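Long-range contacts in mannose-specific lectin 2 chain 1 (Colocasia esculenta, PDB 5T1X), which forms, with chain 2, a heterotetrameric GNA-related lectin that binds mannose and agglutinates rabbit erythrocytes: residues Gly9-Thr14 with Asp50-Leu55; Lys80-Ala85 with Gly97-Lys102. One frame throughout, in Å; residues are numbered along the deposited sequence.

Interaction 1 (Gly9-Thr14 with Asp50-Leu55)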
# COMPACT_ATOMS: atom_id res chain seq x y z
N GLY A 9 7.73 -8.21 7.12
CA GLY A 9 9.19 -8.29 7.27
C GLY A 9 9.81 -7.01 7.80
O GLY A 9 10.96 -7.03 8.24
N GLN A 10 9.06 -5.88 7.76
CA GLN A 10 9.55 -4.60 8.30
C GLN A 10 9.12 -4.44 9.77
O GLN A 10 8.27 -5.18 10.25
CB GLN A 10 9.06 -3.42 7.46
CG GLN A 10 9.60 -3.42 6.04
CD GLN A 10 9.08 -2.25 5.23
OE1 GLN A 10 7.98 -1.75 5.45
NE2 GLN A 10 9.86 -1.81 4.28
N THR A 11 9.72 -3.47 10.47
CA THR A 11 9.41 -3.20 11.87
C THR A 11 9.13 -1.71 12.10
O THR A 11 9.88 -0.86 11.61
CB THR A 11 10.60 -3.65 12.77
OG1 THR A 11 10.83 -5.06 12.63
CG2 THR A 11 10.39 -3.33 14.25
N LEU A 12 8.05 -1.42 12.83
CA LEU A 12 7.74 -0.08 13.32
C LEU A 12 8.28 -0.10 14.75
O LEU A 12 7.73 -0.77 15.63
CB LEU A 12 6.24 0.28 13.23
CG LEU A 12 5.83 1.68 13.74
CD1 LEU A 12 6.36 2.79 12.84
CD2 LEU A 12 4.31 1.81 13.83
N ASN A 13 9.46 0.53 14.94
CA ASN A 13 10.18 0.55 16.21
C ASN A 13 9.47 1.39 17.28
O ASN A 13 8.51 2.11 16.98
CB ASN A 13 11.60 1.07 15.99
CG ASN A 13 12.57 -0.00 15.56
OD1 ASN A 13 12.77 -0.25 14.37
ND2 ASN A 13 13.19 -0.66 16.54
N THR A 14 9.96 1.27 18.53
CA THR A 14 9.46 1.97 19.71
C THR A 14 9.47 3.48 19.46
O THR A 14 10.48 4.03 19.01
CB THR A 14 10.28 1.57 20.94
OG1 THR A 14 10.48 0.15 20.92
CG2 THR A 14 9.62 1.97 22.24
N ASP A 50 10.28 -1.46 25.24
CA ASP A 50 10.94 -1.52 23.93
C ASP A 50 10.09 -2.34 22.92
O ASP A 50 10.62 -3.19 22.19
CB ASP A 50 12.38 -2.09 24.06
CG ASP A 50 13.27 -1.30 24.99
OD1 ASP A 50 13.59 -1.81 26.08
OD2 ASP A 50 13.66 -0.16 24.63
N CYS A 51 8.77 -2.06 22.88
CA CYS A 51 7.81 -2.75 22.01
C CYS A 51 7.91 -2.31 20.57
O CYS A 51 8.18 -1.15 20.28
CB CYS A 51 6.38 -2.60 22.54
SG CYS A 51 6.15 -3.32 24.19
N LYS A 52 7.67 -3.27 19.65
CA LYS A 52 7.76 -3.09 18.20
C LYS A 52 6.56 -3.70 17.49
O LYS A 52 6.02 -4.71 17.96
CB LYS A 52 9.05 -3.75 17.69
CG LYS A 52 10.35 -3.12 18.20
CD LYS A 52 11.53 -4.09 18.10
CE LYS A 52 12.83 -3.50 18.59
NZ LYS A 52 12.83 -3.30 20.06
N LEU A 53 6.19 -3.13 16.34
CA LEU A 53 5.10 -3.63 15.50
C LEU A 53 5.68 -4.31 14.28
O LEU A 53 6.56 -3.75 13.63
CB LEU A 53 4.15 -2.47 15.09
CG LEU A 53 2.93 -2.84 14.23
CD1 LEU A 53 1.93 -3.70 14.99
CD2 LEU A 53 2.24 -1.59 13.72
N THR A 54 5.21 -5.52 13.99
CA THR A 54 5.63 -6.29 12.82
C THR A 54 4.39 -6.81 12.09
O THR A 54 3.28 -6.78 12.62
CB THR A 54 6.61 -7.43 13.18
OG1 THR A 54 6.02 -8.27 14.17
CG2 THR A 54 7.99 -6.92 13.61
N LEU A 55 4.60 -7.29 10.87
CA LEU A 55 3.54 -7.85 10.04
C LEU A 55 4.03 -9.19 9.53
O LEU A 55 5.07 -9.24 8.88
CB LEU A 55 3.18 -6.86 8.91
CG LEU A 55 2.09 -7.25 7.91
CD1 LEU A 55 0.73 -7.36 8.58
CD2 LEU A 55 2.01 -6.23 6.79
O HOH W 1 7.45 -7.69 10.02

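Interaction 2 (Lys80-Ala85 with Gly97-Lys102)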
# COMPACT_ATOMS: atom_id res chain seq x y z
N LYS A 80 0.37 -17.51 2.84
CA LYS A 80 1.74 -17.01 2.96
C LYS A 80 2.07 -16.17 1.74
O LYS A 80 1.79 -16.58 0.61
CB LYS A 80 2.75 -18.15 3.14
CG LYS A 80 4.12 -17.69 3.57
CD LYS A 80 5.06 -18.88 3.72
CE LYS A 80 6.35 -18.48 4.40
NZ LYS A 80 7.26 -19.64 4.59
N GLY A 81 2.60 -14.99 1.99
CA GLY A 81 2.95 -14.07 0.92
C GLY A 81 3.40 -12.74 1.46
O GLY A 81 3.84 -12.65 2.61
N ASN A 82 3.30 -11.70 0.62
CA ASN A 82 3.71 -10.32 0.92
C ASN A 82 2.49 -9.48 1.22
O ASN A 82 1.58 -9.41 0.40
CB ASN A 82 4.50 -9.72 -0.25
CG ASN A 82 5.75 -10.49 -0.63
OD1 ASN A 82 6.57 -10.84 0.22
ND2 ASN A 82 5.93 -10.73 -1.91
N TYR A 83 2.49 -8.82 2.38
CA TYR A 83 1.37 -8.01 2.83
C TYR A 83 1.80 -6.57 3.08
O TYR A 83 2.99 -6.29 3.21
CB TYR A 83 0.77 -8.61 4.12
CG TYR A 83 0.01 -9.89 3.86
CD1 TYR A 83 -1.37 -9.89 3.73
CD2 TYR A 83 0.68 -11.11 3.70
CE1 TYR A 83 -2.08 -11.06 3.43
CE2 TYR A 83 -0.01 -12.28 3.37
CZ TYR A 83 -1.39 -12.24 3.24
OH TYR A 83 -2.09 -13.37 2.91
N ALA A 84 0.82 -5.68 3.16
CA ALA A 84 1.08 -4.27 3.45
C ALA A 84 0.02 -3.71 4.40
O ALA A 84 -1.17 -3.85 4.12
CB ALA A 84 1.10 -3.46 2.15
N ALA A 85 0.46 -3.11 5.52
CA ALA A 85 -0.42 -2.42 6.46
C ALA A 85 -0.32 -0.95 6.10
O ALA A 85 0.77 -0.39 6.15
CB ALA A 85 -0.01 -2.67 7.90
N GLY A 97 -3.58 -7.80 1.41
CA GLY A 97 -2.71 -8.84 0.90
C GLY A 97 -3.37 -10.15 0.58
O GLY A 97 -4.53 -10.37 0.94
N PRO A 98 -2.60 -11.08 -0.04
CA PRO A 98 -1.20 -10.94 -0.48
C PRO A 98 -1.05 -10.08 -1.73
O PRO A 98 -2.04 -9.65 -2.31
CB PRO A 98 -0.78 -12.39 -0.74
CG PRO A 98 -2.04 -13.03 -1.23
CD PRO A 98 -3.14 -12.41 -0.40
N SER A 99 0.19 -9.85 -2.16
CA SER A 99 0.41 -9.10 -3.38
C SER A 99 -0.06 -9.93 -4.56
O SER A 99 0.04 -11.17 -4.52
CB SER A 99 1.89 -8.73 -3.53
OG SER A 99 2.71 -9.88 -3.55
N VAL A 100 -0.64 -9.28 -5.56
CA VAL A 100 -1.20 -9.96 -6.73
C VAL A 100 -0.47 -9.54 -8.01
O VAL A 100 -0.68 -10.17 -9.04
CB VAL A 100 -2.74 -9.76 -6.87
CG1 VAL A 100 -3.48 -10.32 -5.65
CG2 VAL A 100 -3.10 -8.30 -7.11
N PHE A 101 0.33 -8.47 -7.95
CA PHE A 101 1.03 -7.96 -9.13
C PHE A 101 2.21 -7.08 -8.72
O PHE A 101 2.13 -6.35 -7.74
CB PHE A 101 0.05 -7.18 -10.02
CG PHE A 101 0.64 -6.59 -11.28
CD1 PHE A 101 0.97 -7.40 -12.36
CD2 PHE A 101 0.85 -5.22 -11.39
CE1 PHE A 101 1.51 -6.85 -13.53
CE2 PHE A 101 1.37 -4.67 -12.57
CZ PHE A 101 1.71 -5.49 -13.62
N LYS A 102 3.29 -7.15 -9.48
CA LYS A 102 4.47 -6.35 -9.19
C LYS A 102 5.10 -5.83 -10.48
O LYS A 102 5.22 -6.59 -11.44
CB LYS A 102 5.49 -7.24 -8.42
CG LYS A 102 6.79 -6.55 -8.00
CD LYS A 102 7.72 -7.49 -7.22
CE LYS A 102 8.60 -8.33 -8.12
NZ LYS A 102 9.46 -9.26 -7.34
O HOH W 2 2.61 -12.30 -2.18
O HOH W 3 5.36 -9.15 -4.23

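Interaction 1 (Gly9-Thr14 with Asp50-Leu55)
Leu12 and Leu53 form an antiparallel hydrogen-bonded pair: Leu12 N donates to Leu53 O at 2.9 Å and Leu53 N to Leu12 O at 2.9 Å, both nearly straight (167° and 174° at the hydrogen). Toward Gly9 the strands part. There water 1 bridges the gap, accepting from Gly9 N and Leu55 N and donating to Gln10 O (2.7 Å), while the direct bond from Gly9 N to Leu55 O is weak. At the other end a side chain replaces the backbone donor: Thr14 OG1 gives its proton to Cys51 O at 2.7 Å, from above the carbonyl plane. Nearby, Lys52 bends at its last torsion and donates from NZ to Asp50 O.

Apolar contacts lie on both faces. Leu12 and Leu53 share the buried one, CB to CB 3.9 Å, against Met27. On the other, Thr11 CG2, set anti to its own backbone N (OG1 at chi1 -61°), rests on Lys52 CB at 3.7 Å. The lysine chain runs beside Asn13, Lys52 CE 3.5 Å from Asn13 ND2.

Strand 11-12 thus edges one antiparallel sheet of the beta-prism II fold of GNA-related lectins; Cys51 ties it to mannose-binding Cys31 by a disulfide.

Interaction 2 (Lys80-Ala85 with Gly97-Lys102)
Tyr83 and Pro98 lie side by side, and the tyrosine ring carries most of the side-chain contact. Pro98 CA sits over one face, offset toward the rim, 4.1 Å from the ring centroid and 16° off the normal, which meets the geometry of a CH-pi contact. The ring reaches this place because CG is anti to the carbonyl carbon (chi1 -72°) and the ring is turned roughly crosswise at the next bond. Tyr83 CE1 comes within 3.3 Å of Gly97 C. Tyr83 OH comes 3.6 Å from Pro98 CD, and its hydrogen bond goes outside the two segments, to Val79 O. That bond holds the far end of the ring.

Gly97 has no side chain, and its CA lies 3.3 Å from Tyr83 CD1. The peptide between Gly97 and Pro98 is cis. Just beyond, Asn82 O receives two donors of modest quality: a weak bond from Ser99 N at 2.9 Å, bent to 124° at the hydrogen, and a CA-H...O contact from Pro98 CA at 3.3 Å.

Ser99 OG, placed between its backbone N and carbonyl carbon, reaches Asn82 through two waters: water 2 accepts from Asn82 N, and water 3 from Asn82 ND2 at 2.9 Å. Ser99 OG itself stays 3.7 Å from Asn82 ND2.

The contact lies at the open end of the hairpin of strands 84-88 and 92-103, where Tyr83 N bonds Ser8 OG beside strand 5-7, while Ser99, Phe101 and Lys102 pair antiparallel with a strand of the neighbouring lectin chain and carry the sheet across the interface.

Interaction 1 lies about 7 Å from the centre of the chain and interaction 2 about 14 Å, measured from contact centres; both are only partly buried. They hold different sheets: 9-14 with 50-55 joins segments whose closest ends are 36 residues apart, in one antiparallel sheet, whereas 80-85 with 97-102 lies at the open end of a hairpin whose second strand reaches the partner chain. The former relies on one well-formed backbone pair and leucine packing, buries 453 Å² and is linked by disulfide to a mannose-binding residue. The latter buries 242 Å² through aromatic-proline packing and bridging waters, away from the annotated sites. They touch where Leu55 CD2 packs on Tyr83 O and Ala85 N, each at 3.7 Å.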